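Local coordinates for CopN (Chlamydia pneumoniae, PDB 4NRH), which probably acts as a gatekeeper of type III secretion, forming with the chaperone Scc3 a complex that directs translocator secretion, at residues E48-L53 against G80-A85; L130-D135 against L143-D148; Y199-S204 against R274-R279. One frame throughout, in Å; residues are numbered along the deposited sequence.

Contact 1 of 3, residues E48-L53 against G80-A85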
loop_
_atom_site.group_PDB
_atom_site.type_symbol
_atom_site.label_atom_id
_atom_site.label_comp_id
_atom_site.label_asym_id
_atom_site.label_seq_id
_atom_site.Cartn_x
_atom_site.Cartn_y
_atom_site.Cartn_z
ATOM N N GLU A 48 -3.339 38.541 -28.518
ATOM C CA GLU A 48 -4.328 37.742 -29.234
ATOM C C GLU A 48 -3.699 37.018 -30.422
ATOM O O GLU A 48 -3.936 35.829 -30.630
ATOM C CB GLU A 48 -5.491 38.617 -29.713
ATOM C CG GLU A 48 -6.397 39.132 -28.604
ATOM C CD GLU A 48 -5.799 40.301 -27.847
ATOM O OE1 GLU A 48 -4.837 40.914 -28.357
ATOM O OE2 GLU A 48 -6.292 40.610 -26.742
ATOM N N ASP A 49 -2.905 37.751 -31.199
ATOM C CA ASP A 49 -2.206 37.186 -32.349
ATOM C C ASP A 49 -1.275 36.057 -31.923
ATOM O O ASP A 49 -1.198 35.017 -32.578
ATOM C CB ASP A 49 -1.409 38.266 -33.082
ATOM C CG ASP A 49 -2.295 39.272 -33.785
ATOM O OD1 ASP A 49 -3.472 38.953 -34.053
ATOM O OD2 ASP A 49 -1.809 40.387 -34.073
ATOM N N ILE A 50 -0.564 36.282 -30.823
ATOM C CA ILE A 50 0.358 35.295 -30.278
ATOM C C ILE A 50 -0.357 34.002 -29.908
ATOM O O ILE A 50 0.044 32.919 -30.335
ATOM C CB ILE A 50 1.085 35.839 -29.034
ATOM C CG1 ILE A 50 2.008 36.997 -29.418
ATOM C CG2 ILE A 50 1.864 34.732 -28.344
ATOM C CD1 ILE A 50 2.427 37.854 -28.244
ATOM N N LEU A 51 -1.425 34.121 -29.123
ATOM C CA LEU A 51 -2.179 32.955 -28.677
ATOM C C LEU A 51 -2.742 32.157 -29.847
ATOM O O LEU A 51 -2.659 30.933 -29.860
ATOM C CB LEU A 51 -3.316 33.380 -27.743
ATOM C CG LEU A 51 -2.894 33.887 -26.362
ATOM C CD1 LEU A 51 -4.094 34.408 -25.588
ATOM C CD2 LEU A 51 -2.191 32.783 -25.588
ATOM N N ALA A 52 -3.288 32.858 -30.838
ATOM C CA ALA A 52 -3.848 32.217 -32.025
ATOM C C ALA A 52 -2.811 31.356 -32.740
ATOM O O ALA A 52 -3.098 30.228 -33.144
ATOM C CB ALA A 52 -4.411 33.264 -32.974
ATOM N N LEU A 53 -1.608 31.898 -32.896
ATOM C CA LEU A 53 -0.514 31.178 -33.536
ATOM C C LEU A 53 -0.070 29.973 -32.708
ATOM O O LEU A 53 0.357 28.958 -33.259
ATOM C CB LEU A 53 0.671 32.117 -33.775
ATOM C CG LEU A 53 0.535 33.082 -34.954
ATOM C CD1 LEU A 53 1.671 34.092 -34.959
ATOM C CD2 LEU A 53 0.488 32.319 -36.271
ATOM N N GLY A 80 11.386 44.658 -27.289
ATOM C CA GLY A 80 10.785 44.894 -25.990
ATOM C C GLY A 80 9.270 44.816 -26.015
ATOM O O GLY A 80 8.656 44.215 -25.133
ATOM N N LYS A 81 8.673 45.436 -27.028
ATOM C CA LYS A 81 7.222 45.456 -27.179
ATOM C C LYS A 81 6.659 44.044 -27.326
ATOM O O LYS A 81 5.621 43.719 -26.752
ATOM C CB LYS A 81 6.827 46.310 -28.386
ATOM C CG LYS A 81 7.159 47.789 -28.232
ATOM C CD LYS A 81 6.298 48.469 -27.178
ATOM C CE LYS A 81 4.898 48.749 -27.697
ATOM N NZ LYS A 81 4.144 49.646 -26.778
ATOM N N LEU A 82 7.350 43.215 -28.104
ATOM C CA LEU A 82 6.949 41.827 -28.301
ATOM C C LEU A 82 6.992 41.054 -26.985
ATOM O O LEU A 82 6.070 40.301 -26.668
ATOM C CB LEU A 82 7.846 41.145 -29.336
ATOM C CG LEU A 82 7.229 40.123 -30.301
ATOM C CD1 LEU A 82 8.207 38.985 -30.570
ATOM C CD2 LEU A 82 5.888 39.584 -29.814
ATOM N N LYS A 83 8.071 41.239 -26.228
ATOM C CA LYS A 83 8.248 40.537 -24.961
ATOM C C LYS A 83 7.116 40.853 -23.991
ATOM O O LYS A 83 6.613 39.964 -23.306
ATOM C CB LYS A 83 9.595 40.888 -24.327
ATOM C CG LYS A 83 9.835 40.205 -22.987
ATOM C CD LYS A 83 11.315 40.021 -22.702
ATOM C CE LYS A 83 11.530 39.291 -21.385
ATOM N NZ LYS A 83 12.542 38.207 -21.509
ATOM N N GLU A 84 6.716 42.119 -23.941
ATOM C CA GLU A 84 5.594 42.534 -23.108
ATOM C C GLU A 84 4.314 41.832 -23.548
ATOM O O GLU A 84 3.528 41.370 -22.719
ATOM C CB GLU A 84 5.410 44.053 -23.159
ATOM C CG GLU A 84 4.226 44.554 -22.347
ATOM C CD GLU A 84 3.962 46.034 -22.543
ATOM O OE1 GLU A 84 4.628 46.652 -23.399
ATOM O OE2 GLU A 84 3.083 46.578 -21.841
ATOM N N ALA A 85 4.111 41.758 -24.861
ATOM C CA ALA A 85 2.935 41.105 -25.422
ATOM C C ALA A 85 2.941 39.607 -25.132
ATOM O O ALA A 85 1.894 39.010 -24.881
ATOM C CB ALA A 85 2.857 41.355 -26.921
#

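Contact 2 of 3, residues L130-D135 against L143-D148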
loop_
_atom_site.group_PDB
_atom_site.type_symbol
_atom_site.label_atom_id
_atom_site.label_comp_id
_atom_site.label_asym_id
_atom_site.label_seq_id
_atom_site.Cartn_x
_atom_site.Cartn_y
_atom_site.Cartn_z
ATOM N N LEU A 130 -4.863 14.100 -14.533
ATOM C CA LEU A 130 -5.717 15.252 -14.270
ATOM C C LEU A 130 -7.111 14.816 -13.828
ATOM O O LEU A 130 -7.694 15.404 -12.921
ATOM C CB LEU A 130 -5.806 16.149 -15.508
ATOM C CG LEU A 130 -4.950 17.418 -15.477
ATOM C CD1 LEU A 130 -3.526 17.107 -15.040
ATOM C CD2 LEU A 130 -4.959 18.108 -16.831
ATOM N N GLU A 131 -7.644 13.788 -14.482
ATOM C CA GLU A 131 -8.958 13.257 -14.127
ATOM C C GLU A 131 -8.958 12.606 -12.746
ATOM O O GLU A 131 -9.868 12.825 -11.947
ATOM C CB GLU A 131 -9.430 12.247 -15.176
ATOM C CG GLU A 131 -10.766 11.600 -14.841
ATOM C CD GLU A 131 -11.222 10.608 -15.894
ATOM O OE1 GLU A 131 -10.487 10.407 -16.885
ATOM O OE2 GLU A 131 -12.315 10.028 -15.730
ATOM N N VAL A 132 -7.934 11.802 -12.472
ATOM C CA VAL A 132 -7.829 11.082 -11.205
ATOM C C VAL A 132 -7.693 12.037 -10.023
ATOM O O VAL A 132 -8.369 11.885 -9.004
ATOM C CB VAL A 132 -6.628 10.110 -11.212
ATOM C CG1 VAL A 132 -6.316 9.627 -9.802
ATOM C CG2 VAL A 132 -6.904 8.933 -12.135
ATOM N N THR A 133 -6.827 13.032 -10.174
ATOM C CA THR A 133 -6.530 13.960 -9.091
ATOM C C THR A 133 -7.474 15.157 -9.102
ATOM O O THR A 133 -7.446 15.987 -8.193
ATOM C CB THR A 133 -5.079 14.461 -9.170
ATOM O OG1 THR A 133 -4.909 15.245 -10.357
ATOM C CG2 THR A 133 -4.113 13.288 -9.206
ATOM N N GLY A 134 -8.310 15.243 -10.132
ATOM C CA GLY A 134 -9.243 16.346 -10.266
ATOM C C GLY A 134 -10.493 16.188 -9.420
ATOM O O GLY A 134 -11.331 17.086 -9.369
ATOM N N ASP A 135 -10.616 15.044 -8.754
ATOM C CA ASP A 135 -11.777 14.762 -7.916
ATOM C C ASP A 135 -11.460 13.680 -6.893
ATOM O O ASP A 135 -10.448 12.988 -7.004
ATOM C CB ASP A 135 -12.970 14.333 -8.776
ATOM C CG ASP A 135 -14.303 14.636 -8.118
ATOM O OD1 ASP A 135 -14.374 14.615 -6.871
ATOM O OD2 ASP A 135 -15.283 14.892 -8.848
ATOM N N LEU A 143 -10.222 1.598 -9.763
ATOM C CA LEU A 143 -10.193 0.309 -10.446
ATOM C C LEU A 143 -11.125 0.289 -11.653
ATOM O O LEU A 143 -10.714 -0.076 -12.755
ATOM C CB LEU A 143 -10.568 -0.820 -9.484
ATOM C CG LEU A 143 -10.585 -2.221 -10.099
ATOM C CD1 LEU A 143 -9.185 -2.637 -10.529
ATOM C CD2 LEU A 143 -11.179 -3.235 -9.133
ATOM N N SER A 144 -12.377 0.683 -11.435
ATOM C CA SER A 144 -13.369 0.751 -12.503
ATOM C C SER A 144 -12.900 1.664 -13.631
ATOM O O SER A 144 -13.138 1.391 -14.807
ATOM C CB SER A 144 -14.713 1.239 -11.960
ATOM O OG SER A 144 -15.123 0.464 -10.848
ATOM N N MET A 145 -12.238 2.752 -13.254
ATOM C CA MET A 145 -11.710 3.714 -14.212
ATOM C C MET A 145 -10.654 3.076 -15.111
ATOM O O MET A 145 -10.693 3.224 -16.332
ATOM C CB MET A 145 -11.125 4.923 -13.479
ATOM C CG MET A 145 -10.707 6.066 -14.383
ATOM S SD MET A 145 -10.003 7.440 -13.454
ATOM C CE MET A 145 -11.263 7.679 -12.205
ATOM N N LEU A 146 -9.710 2.370 -14.497
ATOM C CA LEU A 146 -8.620 1.731 -15.228
ATOM C C LEU A 146 -9.083 0.514 -16.029
ATOM O O LEU A 146 -8.491 0.177 -17.054
ATOM C CB LEU A 146 -7.504 1.314 -14.266
ATOM C CG LEU A 146 -6.374 2.302 -13.962
ATOM C CD1 LEU A 146 -6.896 3.598 -13.362
ATOM C CD2 LEU A 146 -5.349 1.659 -13.037
ATOM N N GLN A 147 -10.135 -0.146 -15.551
ATOM C CA GLN A 147 -10.574 -1.418 -16.119
ATOM C C GLN A 147 -11.040 -1.310 -17.569
ATOM O O GLN A 147 -10.871 -2.248 -18.351
ATOM C CB GLN A 147 -11.693 -2.016 -15.262
ATOM C CG GLN A 147 -11.191 -2.892 -14.122
ATOM C CD GLN A 147 -12.317 -3.567 -13.365
ATOM O OE1 GLN A 147 -13.414 -3.021 -13.245
ATOM N NE2 GLN A 147 -12.051 -4.761 -12.849
ATOM N N ASP A 148 -11.624 -0.172 -17.926
ATOM C CA ASP A 148 -12.114 0.037 -19.284
ATOM C C ASP A 148 -11.007 0.486 -20.231
ATOM O O ASP A 148 -11.080 0.254 -21.438
ATOM C CB ASP A 148 -13.246 1.068 -19.291
ATOM C CG ASP A 148 -14.375 0.700 -18.352
ATOM O OD1 ASP A 148 -14.668 -0.507 -18.216
ATOM O OD2 ASP A 148 -14.973 1.619 -17.756
#

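Contact 3 of 3, residues Y199-S204 against R274-R279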
loop_
_atom_site.group_PDB
_atom_site.type_symbol
_atom_site.label_atom_id
_atom_site.label_comp_id
_atom_site.label_asym_id
_atom_site.label_seq_id
_atom_site.Cartn_x
_atom_site.Cartn_y
_atom_site.Cartn_z
ATOM N N TYR A 199 -5.487 -9.666 -8.981
ATOM C CA TYR A 199 -5.784 -9.850 -10.397
ATOM C C TYR A 199 -4.579 -10.428 -11.128
ATOM O O TYR A 199 -4.720 -11.308 -11.973
ATOM C CB TYR A 199 -6.214 -8.530 -11.040
ATOM C CG TYR A 199 -7.615 -8.097 -10.668
ATOM C CD1 TYR A 199 -7.854 -7.352 -9.520
ATOM C CD2 TYR A 199 -8.701 -8.436 -11.465
ATOM C CE1 TYR A 199 -9.135 -6.954 -9.179
ATOM C CE2 TYR A 199 -9.983 -8.043 -11.134
ATOM C CZ TYR A 199 -10.195 -7.304 -9.991
ATOM O OH TYR A 199 -11.473 -6.913 -9.661
ATOM N N ASP A 200 -3.394 -9.927 -10.792
ATOM C CA ASP A 200 -2.155 -10.428 -11.376
ATOM C C ASP A 200 -1.940 -11.891 -11.010
ATOM O O ASP A 200 -1.543 -12.701 -11.850
ATOM C CB ASP A 200 -0.963 -9.586 -10.915
ATOM C CG ASP A 200 0.364 -10.128 -11.417
ATOM O OD1 ASP A 200 0.930 -11.028 -10.758
ATOM O OD2 ASP A 200 0.843 -9.655 -12.469
ATOM N N TYR A 201 -2.202 -12.222 -9.750
ATOM C CA TYR A 201 -2.030 -13.583 -9.263
ATOM C C TYR A 201 -2.984 -14.554 -9.952
ATOM O O TYR A 201 -2.563 -15.590 -10.464
ATOM C CB TYR A 201 -2.237 -13.637 -7.747
ATOM C CG TYR A 201 -2.112 -15.026 -7.162
ATOM C CD1 TYR A 201 -0.881 -15.665 -7.102
ATOM C CD2 TYR A 201 -3.224 -15.699 -6.672
ATOM C CE1 TYR A 201 -0.760 -16.933 -6.571
ATOM C CE2 TYR A 201 -3.112 -16.969 -6.136
ATOM C CZ TYR A 201 -1.876 -17.580 -6.089
ATOM O OH TYR A 201 -1.752 -18.842 -5.560
ATOM N N PHE A 202 -4.266 -14.208 -9.980
ATOM C CA PHE A 202 -5.280 -15.090 -10.550
ATOM C C PHE A 202 -5.184 -15.209 -12.069
ATOM O O PHE A 202 -5.478 -16.264 -12.624
ATOM C CB PHE A 202 -6.677 -14.615 -10.143
ATOM C CG PHE A 202 -6.962 -14.777 -8.677
ATOM C CD1 PHE A 202 -6.814 -16.011 -8.065
ATOM C CD2 PHE A 202 -7.370 -13.700 -7.912
ATOM C CE1 PHE A 202 -7.071 -16.168 -6.716
ATOM C CE2 PHE A 202 -7.629 -13.850 -6.565
ATOM C CZ PHE A 202 -7.480 -15.085 -5.966
ATOM N N GLU A 203 -4.777 -14.132 -12.738
ATOM C CA GLU A 203 -4.630 -14.153 -14.193
ATOM C C GLU A 203 -3.646 -15.236 -14.627
ATOM O O GLU A 203 -3.811 -15.859 -15.674
ATOM C CB GLU A 203 -4.171 -12.790 -14.716
ATOM C CG GLU A 203 -3.983 -12.741 -16.227
ATOM C CD GLU A 203 -3.716 -11.340 -16.739
ATOM O OE1 GLU A 203 -3.151 -10.525 -15.982
ATOM O OE2 GLU A 203 -4.065 -11.058 -17.905
ATOM N N SER A 204 -2.618 -15.447 -13.813
ATOM C CA SER A 204 -1.623 -16.476 -14.079
ATOM C C SER A 204 -2.096 -17.869 -13.659
ATOM O O SER A 204 -1.960 -18.832 -14.413
ATOM C CB SER A 204 -0.312 -16.135 -13.368
ATOM O OG SER A 204 0.485 -17.291 -13.181
ATOM N N ARG A 274 -0.723 -15.858 0.845
ATOM C CA ARG A 274 0.710 -15.622 0.985
ATOM C C ARG A 274 1.343 -15.075 -0.290
ATOM O O ARG A 274 2.543 -14.808 -0.323
ATOM C CB ARG A 274 1.424 -16.910 1.398
ATOM C CG ARG A 274 1.506 -17.954 0.299
ATOM C CD ARG A 274 2.500 -19.048 0.653
ATOM N NE ARG A 274 2.323 -20.236 -0.173
ATOM C CZ ARG A 274 2.935 -20.433 -1.337
ATOM N NH1 ARG A 274 3.763 -19.514 -1.816
ATOM N NH2 ARG A 274 2.719 -21.547 -2.024
ATOM N N GLN A 275 0.540 -14.906 -1.336
ATOM C CA GLN A 275 1.060 -14.459 -2.627
ATOM C C GLN A 275 0.547 -13.076 -3.010
ATOM O O GLN A 275 1.078 -12.437 -3.919
ATOM C CB GLN A 275 0.704 -15.464 -3.724
ATOM C CG GLN A 275 1.309 -16.845 -3.527
ATOM C CD GLN A 275 2.810 -16.857 -3.738
ATOM O OE1 GLN A 275 3.583 -16.684 -2.795
ATOM N NE2 GLN A 275 3.232 -17.062 -4.980
ATOM N N THR A 276 -0.485 -12.614 -2.313
ATOM C CA THR A 276 -1.045 -11.296 -2.581
ATOM C C THR A 276 -0.620 -10.302 -1.504
ATOM O O THR A 276 -0.124 -10.693 -0.447
ATOM C CB THR A 276 -2.582 -11.339 -2.671
ATOM O OG1 THR A 276 -3.122 -11.872 -1.457
ATOM C CG2 THR A 276 -3.024 -12.210 -3.840
ATOM N N SER A 277 -0.813 -9.019 -1.789
ATOM C CA SER A 277 -0.335 -7.943 -0.927
ATOM C C SER A 277 -0.909 -7.997 0.486
ATOM O O SER A 277 -2.095 -8.261 0.677
ATOM C CB SER A 277 -0.657 -6.587 -1.555
ATOM O OG SER A 277 -0.318 -5.529 -0.674
ATOM N N SER A 278 -0.048 -7.747 1.469
ATOM C CA SER A 278 -0.453 -7.710 2.869
ATOM C C SER A 278 -1.430 -6.567 3.128
ATOM O O SER A 278 -2.223 -6.613 4.069
ATOM C CB SER A 278 0.772 -7.566 3.774
ATOM O OG SER A 278 1.339 -6.271 3.674
ATOM N N ARG A 279 -1.362 -5.543 2.285
ATOM C CA ARG A 279 -2.213 -4.364 2.408
ATOM C C ARG A 279 -3.688 -4.693 2.166
ATOM O O ARG A 279 -4.574 -3.945 2.577
ATOM C CB ARG A 279 -1.744 -3.280 1.435
ATOM C CG ARG A 279 -2.303 -1.898 1.713
ATOM C CD ARG A 279 -1.735 -0.881 0.739
ATOM N NE ARG A 279 -2.323 0.442 0.927
ATOM C CZ ARG A 279 -1.861 1.348 1.780
ATOM N NH1 ARG A 279 -0.802 1.074 2.531
ATOM N NH2 ARG A 279 -2.457 2.527 1.884
#

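Contact 1 of 3, residues E48-L53 against G80-A85
Ile50 on helix 47-57 reaches across to Leu82 and Ala85 on helix 80-97, a helix-helix packing contact within the all-helical HrpJ-like domain. The closest pair of CA atoms, Ile50 and Ala85, is 8.0 Å apart, and the gap is bridged by the Ile50 side chain, with only 100 Å² buried. Starting at CB, the bond out of the Ile50 backbone points toward the opposite helix. There the side chain divides. CG2 stands anti to the backbone N and makes no contact with 80-85, whereas CG1 lies beside that N (chi1 -66°) and continues nearly straight at chi2 (162°), which carries CD1 out to the partner helix. This methyl makes all the contacts with 80-85. It meets Ala85 CB at 3.8 Å and, more loosely, Leu82 CD2, which lies 4.2 Å from Ile50 CD1. All three residues are buried. Further along the same partner helix, Leu86 and Ala89 also touch Ile50, while Ile41, from the loop before helix 47-57, packs on both Ile50 and Leu82. The nearest approach of all is to backbone, not side chain: Ile50 CD1 sits 3.6 Å from the carbonyl oxygen O of Ala85.

Contact 2 of 3, residues L130-D135 against L143-D148
Glu131 and Val132 share a single partner, the sulfur of Met145. Glu131 comes first along helix 122-133. Its CG is anti to the backbone N (chi1 177°) and the chain stays extended beyond it, which brings the carboxylate up to the sulfur, with OE2 4.2 Å from Met145 SD. That distance is loose packing; the firmer tie of the carboxylate is a salt bridge from OE1 to Arg149, at the far end of helix 139-149. The two side chains approach from opposite directions.

Val132, next in sequence, is buried and makes the apolar part of the contact. Its CG2 branch lies 3.7 Å from Met145 SD, the closest approach between the segments. Met145 reaches it because chi1 and chi2 are both extended, spanning a CA-CA separation of 8.9 Å from Val132, before the chain bends at chi3 (-50°).

Thr133 takes its polar partners elsewhere: OG1 is hydrogen-bonded to Tyr129 O and Arg99. At Gly134 the backbone N makes a weak bond to Glu131 O, and by Asp135 the chain has left the helix. The polypeptide then returns, and 143-148 runs roughly antiparallel to 130-133. Two consecutive helices joined by a short connection and closed by such side-chain packing form an alpha-hairpin, here within the HrpJ-like domain.

Contact 3 of 3, residues Y199-S204 against R274-R279
Tyr201 lays its ring against the aliphatic part of Gln275, with Tyr201 CE1 3.5 Å from Gln275 CB. The same ring carbon, CE1, is 3.7 Å from Gln275 CG, so two successive methylenes pack against the same ring carbon. They approach obliquely to the ring, and the two side chains cross at about a right angle. The Tyr201 ring is put there by a chi1 of 178°, with CG anti to the backbone N. At the base of the side chain, Tyr201 CB meets Thr276 CG2 at 4.2 Å, a looser contact that brings the buried threonine against the helix.

One step out, the neighbours of these groups are themselves fixed. Tyr201 CD2 lies over one face of the Phe202 ring, 3.8 Å above its plane and offset toward the ring's rim, and both aromatic residues rest on Leu268 of helix 259-272. Thr276 OG1 is hydrogen-bonded to Ala272 O and Tyr233 OH, tying the loop back to the end of the preceding helix and to helix 226-237. Just beyond Thr276, Arg279 N donates to Ser277 OG over 3.1 Å with an N-H...O angle of 148°, forming an ST turn where the short 3-10 segment 278-279 begins.

The outermost shell belongs to the chaperone: Ser277 OG is hydrogen-bonded to Glu23 of the chaperone chain, and Arg279 forms a salt bridge to Asp29 of that chain. The contact is therefore helix-on-loop packing in the third helical domain of the LcrE family, with the loop held on helix 179-215, by Tyr201 and also by a hydrogen bond from Ser277 N to Thr197 OG1, while the same loop forms part of the chaperone-binding surface.

How the contacts relate
The three contacts follow one another along the chain, each closing before the next opens, and they mark out an elongated all-helical molecule. Contact 1 is remote: its centre lies 37 Å from that of contact 2 and 55 Å from that of contact 3, on the opposite side of the chain's centre from the latter. Contacts 1 and 2 both belong to the HrpJ-like domain, yet their nearest atoms are about 17 Å apart. Contact 3 belongs to the third helical domain, but it does touch contact 2: Leu143 CD2 packs 3.7 Å from Tyr199 OH. Helix 139-149 thus meets helix 179-215, coupling the middle of the rod to the chaperone-bound part.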